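Local coordinates for hypothetical protein PA2201 (Pseudomonas aeruginosa, PDB 2FEF) that is of unknown function but probably serves as a PoNi-type immunity protein that counters a PoNe-type DNase toxin, at residues L6-R11 / W74-A79; P17-L22 / A47-F52; Q151-G156 / E163-L168; F234-S237 / K243-R246. One frame throughout, in Å; residues are numbered along the deposited sequence.

Contact 1. Residues L6-R11 / W74-A79; sequences LTLDNR and WAWGQA. With EDO (1,2-ethanediol), chain D.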
# COMPACT_ATOMS: atom_id res chain seq x y z
N LEU B 6 6.77 -25.15 10.80
CA LEU B 6 5.74 -25.65 9.86
C LEU B 6 6.34 -25.59 8.45
O LEU B 6 7.14 -24.68 8.16
CB LEU B 6 4.47 -24.76 9.91
CG LEU B 6 3.69 -24.63 11.22
N THR B 7 5.93 -26.51 7.59
CA THR B 7 6.31 -26.45 6.17
C THR B 7 5.50 -25.40 5.43
O THR B 7 4.26 -25.44 5.44
CB THR B 7 6.13 -27.82 5.45
OG1 THR B 7 7.04 -28.77 5.99
CG2 THR B 7 6.43 -27.70 3.99
N LEU B 8 6.18 -24.48 4.75
CA LEU B 8 5.46 -23.49 3.94
C LEU B 8 5.80 -23.71 2.48
O LEU B 8 6.97 -23.81 2.13
CB LEU B 8 5.81 -22.06 4.34
CG LEU B 8 5.56 -21.70 5.82
CD1 LEU B 8 6.10 -20.32 6.05
CD2 LEU B 8 4.08 -21.74 6.15
N ASP B 9 4.76 -23.82 1.66
CA ASP B 9 4.94 -24.18 0.26
C ASP B 9 5.12 -23.04 -0.72
O ASP B 9 5.63 -23.27 -1.83
CB ASP B 9 3.83 -25.12 -0.19
CG ASP B 9 3.96 -26.51 0.46
OD1 ASP B 9 5.08 -26.86 0.86
OD2 ASP B 9 2.96 -27.23 0.59
N ASN B 10 4.73 -21.82 -0.35
CA ASN B 10 4.78 -20.75 -1.36
C ASN B 10 6.22 -20.40 -1.73
O ASN B 10 7.13 -20.56 -0.92
CB ASN B 10 4.08 -19.49 -0.83
CG ASN B 10 5.02 -18.59 -0.03
OD1 ASN B 10 5.71 -17.74 -0.58
ND2 ASN B 10 5.02 -18.77 1.25
N ARG B 11 6.42 -19.92 -2.96
CA ARG B 11 7.69 -19.35 -3.39
C ARG B 11 7.41 -17.99 -4.03
O ARG B 11 7.70 -17.72 -5.21
CB ARG B 11 8.43 -20.30 -4.34
CG ARG B 11 8.85 -21.66 -3.72
CD ARG B 11 9.79 -21.52 -2.48
NE ARG B 11 10.17 -22.84 -1.91
CZ ARG B 11 9.59 -23.41 -0.84
NH1 ARG B 11 8.61 -22.77 -0.17
NH2 ARG B 11 10.01 -24.61 -0.44
N TRP B 74 -3.41 -13.23 9.77
CA TRP B 74 -4.38 -12.41 9.03
C TRP B 74 -3.72 -11.65 7.87
O TRP B 74 -4.34 -11.49 6.82
CB TRP B 74 -5.15 -11.48 9.97
CG TRP B 74 -6.03 -12.22 10.99
CD1 TRP B 74 -6.72 -13.41 10.78
CD2 TRP B 74 -6.33 -11.83 12.33
NE1 TRP B 74 -7.41 -13.76 11.93
CE2 TRP B 74 -7.17 -12.82 12.89
CE3 TRP B 74 -5.96 -10.74 13.12
CZ2 TRP B 74 -7.67 -12.74 14.20
CZ3 TRP B 74 -6.44 -10.66 14.45
CH2 TRP B 74 -7.28 -11.67 14.98
N ALA B 75 -2.47 -11.22 8.05
CA ALA B 75 -1.73 -10.53 6.97
C ALA B 75 -1.48 -11.50 5.80
O ALA B 75 -1.66 -11.17 4.62
CB ALA B 75 -0.40 -9.97 7.52
N TRP B 76 -1.14 -12.74 6.12
CA TRP B 76 -0.99 -13.76 5.10
C TRP B 76 -2.29 -14.04 4.40
O TRP B 76 -2.29 -14.28 3.21
CB TRP B 76 -0.46 -15.07 5.71
CG TRP B 76 1.04 -15.11 5.96
CD1 TRP B 76 1.75 -14.42 6.92
CD2 TRP B 76 1.99 -15.92 5.26
NE1 TRP B 76 3.08 -14.74 6.84
CE2 TRP B 76 3.26 -15.65 5.82
CE3 TRP B 76 1.89 -16.82 4.19
CZ2 TRP B 76 4.44 -16.30 5.38
CZ3 TRP B 76 3.07 -17.46 3.74
CH2 TRP B 76 4.33 -17.18 4.33
N GLY B 77 -3.39 -14.09 5.15
CA GLY B 77 -4.70 -14.30 4.53
C GLY B 77 -5.05 -13.19 3.55
O GLY B 77 -5.59 -13.44 2.49
N GLN B 78 -4.71 -11.95 3.90
CA GLN B 78 -4.92 -10.83 2.96
C GLN B 78 -4.05 -10.99 1.72
O GLN B 78 -4.52 -10.73 0.61
CB GLN B 78 -4.71 -9.47 3.61
CG GLN B 78 -5.21 -8.31 2.64
CD GLN B 78 -5.56 -7.03 3.36
OE1 GLN B 78 -5.22 -6.82 4.57
NE2 GLN B 78 -6.24 -6.14 2.65
N ALA B 79 -2.80 -11.40 1.89
CA ALA B 79 -1.96 -11.67 0.73
C ALA B 79 -2.52 -12.76 -0.18
O ALA B 79 -2.43 -12.67 -1.41
CB ALA B 79 -0.55 -12.09 1.20
C1 EDO D . 7.92 -17.41 3.73
O1 EDO D . 7.45 -18.32 2.72
C2 EDO D . 9.37 -16.99 3.48
O2 EDO D . 10.14 -18.15 3.13
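Trp76 carries this contact for helix 66-93 and meets Leu8 and Asn10 of the N-terminal loop. The six-membered part of the Trp76 indole does the touching. Asn10 ND2 comes up to the ring edge, 3.4 Å from Trp76 CZ3, with the amide plane turned 71° from the indole. Next to it Leu8 CD1 lies 4.0 Å from Trp76 CH2, and C1 of the ethanediol sits at the ring edge, 3.6 Å from Trp76 CH2. The other end of the indole is held by a hydrogen bond from Trp76 NE1 to Gly57 O. Further on, Gln78 NE2 donates to Arg51 O of the second subunit. Within the loop, Arg11 NH1 bonds to both Leu8 O (3.0 Å) and Asn10 O (2.8 Å). Asn10 ND2 donates to ethanediol O1 (2.9 Å, 137° at the hydrogen), and Asn10 OD1 is bonded to Tyr58 OH and Leu12 N. The amide's hydrogen bonds therefore all lead elsewhere, and it meets the indole by van der Waals packing, partly beside a molecule probably taken up from the crystallisation liquor.

Contact 2. Residues P17-L22 / A47-F52; sequences PLWRNL and AALDRF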
# COMPACT_ATOMS: atom_id res chain seq x y z
N PRO B 17 8.99 -11.34 -9.88
CA PRO B 17 9.55 -10.73 -11.09
C PRO B 17 9.01 -11.32 -12.39
O PRO B 17 8.94 -10.60 -13.40
CB PRO B 17 11.05 -11.04 -10.98
CG PRO B 17 11.26 -11.14 -9.48
CD PRO B 17 10.06 -11.87 -9.02
N LEU B 18 8.65 -12.60 -12.37
CA LEU B 18 8.05 -13.25 -13.53
C LEU B 18 6.66 -12.69 -13.77
O LEU B 18 6.31 -12.33 -14.90
CB LEU B 18 8.00 -14.76 -13.31
CG LEU B 18 9.37 -15.47 -13.26
CD1 LEU B 18 10.09 -15.11 -11.98
CD2 LEU B 18 9.22 -16.99 -13.34
N TRP B 19 5.87 -12.58 -12.72
CA TRP B 19 4.51 -12.02 -12.84
C TRP B 19 4.49 -10.58 -13.30
O TRP B 19 3.67 -10.18 -14.15
CB TRP B 19 3.79 -12.10 -11.50
CG TRP B 19 3.54 -13.49 -11.02
CD1 TRP B 19 3.65 -14.65 -11.72
CD2 TRP B 19 3.10 -13.85 -9.71
NE1 TRP B 19 3.32 -15.72 -10.93
CE2 TRP B 19 2.98 -15.25 -9.68
CE3 TRP B 19 2.81 -13.11 -8.55
CZ2 TRP B 19 2.56 -15.94 -8.56
CZ3 TRP B 19 2.41 -13.81 -7.40
CH2 TRP B 19 2.29 -15.21 -7.42
N ARG B 20 5.37 -9.78 -12.71
CA ARG B 20 5.47 -8.36 -13.03
C ARG B 20 5.63 -8.21 -14.53
O ARG B 20 5.00 -7.31 -15.14
CB ARG B 20 6.64 -7.76 -12.23
CG ARG B 20 6.89 -6.32 -12.44
CD ARG B 20 8.01 -5.83 -11.54
NE ARG B 20 7.53 -5.71 -10.17
CZ ARG B 20 7.94 -6.46 -9.16
NH1 ARG B 20 8.90 -7.39 -9.33
NH2 ARG B 20 7.43 -6.24 -7.95
N ASN B 21 6.39 -9.12 -15.14
CA ASN B 21 6.63 -9.15 -16.61
C ASN B 21 5.45 -9.60 -17.50
O ASN B 21 5.53 -9.49 -18.73
CB ASN B 21 7.84 -10.04 -16.95
CG ASN B 21 9.16 -9.26 -17.07
OD1 ASN B 21 9.20 -8.03 -17.18
ND2 ASN B 21 10.27 -10.01 -17.04
N LEU B 22 4.39 -10.14 -16.90
CA LEU B 22 3.25 -10.69 -17.68
C LEU B 22 2.36 -9.59 -18.25
O LEU B 22 1.60 -9.84 -19.18
CB LEU B 22 2.41 -11.66 -16.81
CG LEU B 22 3.06 -12.97 -16.32
CD1 LEU B 22 2.11 -13.75 -15.40
CD2 LEU B 22 3.55 -13.84 -17.44
N ALA B 47 2.53 -4.69 -6.50
CA ALA B 47 3.14 -3.86 -5.43
C ALA B 47 2.71 -4.31 -4.03
O ALA B 47 3.53 -4.35 -3.12
CB ALA B 47 2.84 -2.36 -5.64
N ALA B 48 1.44 -4.67 -3.87
CA ALA B 48 0.92 -5.16 -2.57
C ALA B 48 1.61 -6.49 -2.18
O ALA B 48 2.01 -6.71 -1.04
CB ALA B 48 -0.61 -5.36 -2.66
N LEU B 49 1.72 -7.40 -3.13
CA LEU B 49 2.36 -8.69 -2.88
C LEU B 49 3.85 -8.52 -2.72
O LEU B 49 4.47 -9.22 -1.94
CB LEU B 49 2.06 -9.67 -4.05
CG LEU B 49 0.61 -10.16 -4.11
CD1 LEU B 49 0.28 -10.70 -5.48
CD2 LEU B 49 0.38 -11.24 -3.07
N ASP B 50 4.45 -7.57 -3.45
CA ASP B 50 5.88 -7.33 -3.27
C ASP B 50 6.16 -6.79 -1.84
O ASP B 50 7.11 -7.23 -1.15
CB ASP B 50 6.42 -6.36 -4.32
CG ASP B 50 7.93 -6.39 -4.41
OD1 ASP B 50 8.61 -5.98 -3.44
OD2 ASP B 50 8.44 -6.78 -5.47
N ARG B 51 5.33 -5.86 -1.41
CA ARG B 51 5.40 -5.27 -0.06
C ARG B 51 5.30 -6.36 1.00
O ARG B 51 6.08 -6.44 1.97
CB ARG B 51 4.25 -4.24 0.09
CG ARG B 51 4.12 -3.55 1.46
CD ARG B 51 3.67 -2.09 1.32
NE ARG B 51 4.21 -1.51 0.09
CZ ARG B 51 5.41 -0.93 -0.03
NH1 ARG B 51 6.19 -0.79 1.02
NH2 ARG B 51 5.80 -0.47 -1.20
N PHE B 52 4.29 -7.21 0.83
CA PHE B 52 4.09 -8.37 1.71
C PHE B 52 5.34 -9.28 1.75
O PHE B 52 5.80 -9.68 2.82
CB PHE B 52 2.88 -9.20 1.24
CG PHE B 52 2.70 -10.49 2.04
CD1 PHE B 52 2.40 -10.44 3.41
CD2 PHE B 52 2.81 -11.73 1.41
CE1 PHE B 52 2.22 -11.63 4.14
CE2 PHE B 52 2.61 -12.91 2.12
CZ PHE B 52 2.33 -12.87 3.48
O HOH W 1 10.08 -8.41 -6.82
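Two helices of the N-terminal domain, 12-20 and 35-54, are joined here by a salt bridge, Arg20 to Asp50, beside an apolar contact between Trp19 and Leu49. Arg20 leaves its helix extended through its first two torsions and then bends at chi3 (-75°), which carries the guanidinium across to the other helix. Arg20 NH2 reaches Asp50 OD2 at 2.7 Å with an angle of 145° at the hydrogen. OD2 receives it on the anti side and out of the carboxylate plane, and the two flat groups are twisted well away from coplanarity, so this is a single-bonded bridge rather than a two-pronged one. A water bridges the same two groups, accepting from Arg20 NH1 at 3.0 Å and donating to Asp50 OD2 at 2.7 Å; OD2 is thus gripped twice. The other carboxylate oxygen, Asp50 OD1, is hydrogen-bonded to Tyr251 OH of the third subunit, which probably helps fix the rotation of the carboxylate. Deeper in, Trp19 CZ3 approaches Leu49 CD1 at 4.2 Å, in loose apolar contact. Around this pair, Trp19 also packs on Leu86 of helix 66-93 and on Ile103 and Glu106 of helix 97-127, while Leu49 touches Asn82 and Leu16, so that the apolar half faces the two long helices.

Contact 3. Residues Q151-G156 / E163-L168; sequences QLLAMG and ELIPAL
Between Leu153 and Ile165 the one flat group in play is a peptide: no ring, side-chain amide or carboxylate takes part across this contact, and Ile165 CD1 rests 3.8 Å from the carbonyl oxygen Leu153 O. Everything else is aliphatic. Ile165 projects towards helix 146-158 with CG1 beside its own backbone N (chi1 -73°) and with the chain onward to CD1 extended, chi2 169°; CG2 is then anti to that N. The two branches consequently work at different places. Ile165 CD1 lies along the main chain of the opposite helix, also coming within 4.5 Å of Gly156 CA, where the lack of a side chain lets the methyl approach the backbone. Ile165 CG2 meets the side chain of Leu153 instead, 4.3 Å from Leu153 CG. One turn on, Leu168 CD1 touches Leu152 CD2 at 4.3 Å, extending the apolar seam along the helix pair. The backbones approach most closely at Leu153 and Ile165, whose CA atoms are 6.3 Å apart, and all five touching residues are buried. Leu153 also packs on Leu181 and Leu184 and Ile165 on Ala188, all of helix 179-189, while Tyr104 of helix 97-127 touches Leu168 and shares a hydrogen bond through its OH with Leu152 O. Helices 146-158 and 165-172 run in broadly opposite directions, joined by a short connection, and this packing of leucine and isoleucine side chains is that of a helical hairpin in an all-helical core.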
# COMPACT_ATOMS: atom_id res chain seq x y z
N GLN B 151 -13.02 -20.15 -6.73
CA GLN B 151 -11.83 -19.93 -7.56
C GLN B 151 -10.78 -21.04 -7.33
O GLN B 151 -10.20 -21.58 -8.27
CB GLN B 151 -11.16 -18.57 -7.25
CG GLN B 151 -10.02 -18.27 -8.26
CD GLN B 151 -9.08 -17.19 -7.79
OE1 GLN B 151 -8.26 -17.43 -6.89
NE2 GLN B 151 -9.16 -16.01 -8.41
N LEU B 152 -10.52 -21.36 -6.06
CA LEU B 152 -9.47 -22.35 -5.76
C LEU B 152 -9.79 -23.71 -6.38
O LEU B 152 -8.89 -24.36 -6.95
CB LEU B 152 -9.27 -22.49 -4.24
CG LEU B 152 -8.48 -21.31 -3.66
CD1 LEU B 152 -8.64 -21.40 -2.10
CD2 LEU B 152 -7.03 -21.38 -4.11
N LEU B 153 -11.04 -24.15 -6.28
CA LEU B 153 -11.38 -25.48 -6.80
C LEU B 153 -11.54 -25.42 -8.31
O LEU B 153 -10.94 -26.24 -9.01
CB LEU B 153 -12.62 -26.08 -6.11
CG LEU B 153 -12.34 -26.81 -4.79
CD1 LEU B 153 -11.51 -25.95 -3.80
CD2 LEU B 153 -13.60 -27.29 -4.13
N ALA B 154 -12.31 -24.45 -8.81
CA ALA B 154 -12.57 -24.40 -10.27
C ALA B 154 -11.30 -24.12 -11.07
O ALA B 154 -11.08 -24.72 -12.15
CB ALA B 154 -13.66 -23.36 -10.59
N MSE B 155 -10.42 -23.25 -10.52
CA MSE B 155 -9.22 -22.90 -11.29
C MSE B 155 -8.23 -24.02 -11.15
O MSE B 155 -7.45 -24.24 -12.04
CB MSE B 155 -8.61 -21.53 -10.91
CG MSE B 155 -9.51 -20.26 -11.16
SE MSE B 155 -10.28 -20.33 -13.01
CE MSE B 155 -12.01 -21.05 -12.72
N GLY B 156 -8.29 -24.76 -10.05
CA GLY B 156 -7.51 -26.02 -9.93
C GLY B 156 -7.81 -26.99 -11.09
O GLY B 156 -6.91 -27.60 -11.67
N GLU B 163 -4.23 -31.78 -8.18
CA GLU B 163 -3.49 -32.41 -7.10
C GLU B 163 -3.32 -31.50 -5.86
O GLU B 163 -2.98 -31.98 -4.77
CB GLU B 163 -2.13 -32.93 -7.61
CG GLU B 163 -0.96 -31.91 -7.52
CD GLU B 163 -0.87 -30.98 -8.74
N LEU B 164 -3.59 -30.20 -6.01
CA LEU B 164 -3.56 -29.32 -4.84
C LEU B 164 -4.91 -29.22 -4.09
O LEU B 164 -4.96 -28.77 -2.93
CB LEU B 164 -3.11 -27.93 -5.25
CG LEU B 164 -1.75 -27.75 -5.91
CD1 LEU B 164 -1.64 -26.27 -6.34
CD2 LEU B 164 -0.62 -28.14 -4.94
N ILE B 165 -5.97 -29.71 -4.74
CA ILE B 165 -7.32 -29.56 -4.21
C ILE B 165 -7.51 -30.30 -2.86
O ILE B 165 -8.11 -29.74 -1.93
CB ILE B 165 -8.40 -29.99 -5.28
CG1 ILE B 165 -8.49 -28.92 -6.39
CG2 ILE B 165 -9.76 -30.25 -4.61
CD1 ILE B 165 -9.33 -29.38 -7.62
N PRO B 166 -7.00 -31.55 -2.73
CA PRO B 166 -7.20 -32.21 -1.43
C PRO B 166 -6.67 -31.46 -0.22
O PRO B 166 -7.42 -31.35 0.73
CB PRO B 166 -6.50 -33.57 -1.59
CG PRO B 166 -6.69 -33.85 -3.09
CD PRO B 166 -6.37 -32.48 -3.68
N ALA B 167 -5.44 -30.95 -0.24
CA ALA B 167 -4.95 -30.18 0.92
C ALA B 167 -5.74 -28.89 1.11
O ALA B 167 -6.01 -28.47 2.25
CB ALA B 167 -3.47 -29.87 0.82
N LEU B 168 -6.07 -28.23 0.00
CA LEU B 168 -6.94 -27.05 0.06
C LEU B 168 -8.25 -27.33 0.78
O LEU B 168 -8.62 -26.63 1.70
CB LEU B 168 -7.19 -26.44 -1.34
CG LEU B 168 -5.95 -25.84 -2.03
CD1 LEU B 168 -6.24 -25.55 -3.48
CD2 LEU B 168 -5.46 -24.57 -1.33

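Contact 4. Residues F234-S237 / K243-R246; sequences FQLS and KTRR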
# COMPACT_ATOMS: atom_id res chain seq x y z
N PHE B 234 -25.28 -9.60 -15.77
CA PHE B 234 -24.30 -8.55 -16.03
C PHE B 234 -24.83 -7.52 -17.04
O PHE B 234 -24.23 -6.47 -17.25
CB PHE B 234 -22.92 -9.14 -16.42
CG PHE B 234 -22.18 -9.75 -15.26
CD1 PHE B 234 -21.70 -8.94 -14.22
CD2 PHE B 234 -21.97 -11.14 -15.19
CE1 PHE B 234 -21.00 -9.52 -13.11
CE2 PHE B 234 -21.31 -11.73 -14.13
CZ PHE B 234 -20.80 -10.92 -13.06
N GLN B 235 -25.96 -7.83 -17.66
CA GLN B 235 -26.67 -6.87 -18.50
C GLN B 235 -27.44 -5.82 -17.68
O GLN B 235 -27.79 -4.75 -18.20
CB GLN B 235 -27.60 -7.60 -19.46
CG GLN B 235 -26.90 -7.94 -20.77
CD GLN B 235 -27.71 -8.81 -21.70
OE1 GLN B 235 -28.69 -9.48 -21.30
NE2 GLN B 235 -27.30 -8.81 -22.96
N LEU B 236 -27.73 -6.12 -16.41
CA LEU B 236 -28.42 -5.16 -15.55
C LEU B 236 -27.44 -4.03 -15.25
O LEU B 236 -26.24 -4.26 -15.24
CB LEU B 236 -28.82 -5.81 -14.20
CG LEU B 236 -29.75 -7.04 -14.20
CD1 LEU B 236 -29.90 -7.64 -12.76
CD2 LEU B 236 -31.11 -6.76 -14.88
N SER B 237 -27.93 -2.83 -14.97
CA SER B 237 -27.06 -1.78 -14.38
C SER B 237 -26.32 -2.26 -13.13
O SER B 237 -26.81 -3.14 -12.41
CB SER B 237 -27.89 -0.51 -14.07
OG SER B 237 -28.53 -0.65 -12.81
N LYS B 243 -28.79 -4.55 -5.94
CA LYS B 243 -30.09 -4.80 -5.32
C LYS B 243 -30.58 -6.28 -5.39
O LYS B 243 -31.46 -6.66 -4.61
CB LYS B 243 -31.16 -3.87 -5.91
CG LYS B 243 -31.03 -2.40 -5.50
CD LYS B 243 -30.98 -2.30 -3.98
CE LYS B 243 -30.81 -0.90 -3.49
NZ LYS B 243 -30.47 -1.02 -2.05
N THR B 244 -30.05 -7.09 -6.31
CA THR B 244 -30.42 -8.53 -6.38
C THR B 244 -29.72 -9.35 -5.29
O THR B 244 -28.77 -8.89 -4.68
CB THR B 244 -30.11 -9.19 -7.77
OG1 THR B 244 -28.70 -9.39 -7.89
CG2 THR B 244 -30.59 -8.34 -8.91
N ARG B 245 -30.19 -10.57 -5.03
CA ARG B 245 -29.51 -11.36 -4.02
C ARG B 245 -28.39 -12.26 -4.54
O ARG B 245 -27.72 -12.97 -3.77
CB ARG B 245 -30.51 -12.07 -3.09
CG ARG B 245 -31.39 -13.03 -3.76
CD ARG B 245 -32.72 -13.22 -3.05
NE ARG B 245 -33.52 -14.32 -3.62
CZ ARG B 245 -33.81 -14.47 -4.92
NH1 ARG B 245 -33.35 -13.62 -5.82
NH2 ARG B 245 -34.55 -15.49 -5.33
N ARG B 246 -28.12 -12.19 -5.85
CA ARG B 246 -27.01 -12.95 -6.39
C ARG B 246 -25.66 -12.64 -5.72
O ARG B 246 -25.25 -11.48 -5.51
CB ARG B 246 -26.93 -12.77 -7.91
CG ARG B 246 -25.95 -13.76 -8.56
CD ARG B 246 -25.37 -13.08 -9.75
NE ARG B 246 -24.65 -13.89 -10.74
CZ ARG B 246 -23.33 -14.01 -10.80
NH1 ARG B 246 -22.51 -13.46 -9.88
NH2 ARG B 246 -22.80 -14.66 -11.83
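Phe234 and Arg246 form the more sheltered part of this surface contact, Leu236 and Thr244 its looser rim. In the first pair Arg246 NH2 stands 4.0 Å from Phe234 CE2, approaching the ring obliquely, with ring and guanidinium planes 67° apart. The arginine gets there with CG anti to its backbone N (chi1 -169°), the chain bending at chi2. Its firmer ties lie beyond the two segments: Arg246 NE is hydrogen-bonded to Gln229 O, and the guanidinium makes cation-pi contacts with Phe233 and Tyr230, while the Phe234 ring meets those of Trp255 and His279. The two segments flank the short helix 238-243, whose N-cap is Ser237: its OG is hydrogen-bonded to Ala240 N. The contact thus links the chain entering this helix to the chain leaving it, within the PoNi-like C-terminal part. At the rim, Leu236 CD1 and Thr244 CG2 touch tip to tip at 4.0 Å, a single methyl-methyl meeting. Thr244 turns its CG2 to the leucine and uses its OG1 in a hydrogen bond with Gln241 O, and Gln241 NE2 is in turn bonded to Leu236 O. No hydrogen bond passes directly between segments 234-237 and 243-246.

How the contacts relate
Contacts 1 and 2 both lie in the N-terminal family region and touch each other, Phe52 packing on Trp76 and Ala79, although their centres lie 15 Å apart. Contact 3 is the most central, about 8 Å from the chain centre to its own centre, and contact 4 the most peripheral, at about 21 Å, in the PoNi-like C-terminal region. Chemistry follows place: contact 3 is wholly buried and aliphatic, contact 1 buried but with an amide at an indole edge, contact 2 partly buried with a charge pair at its outer side, and contact 4 a sparse surface meeting. Helix 97-127 packs against contacts 1, 2 and 3. Only contacts 1 and 2 touch other subunits.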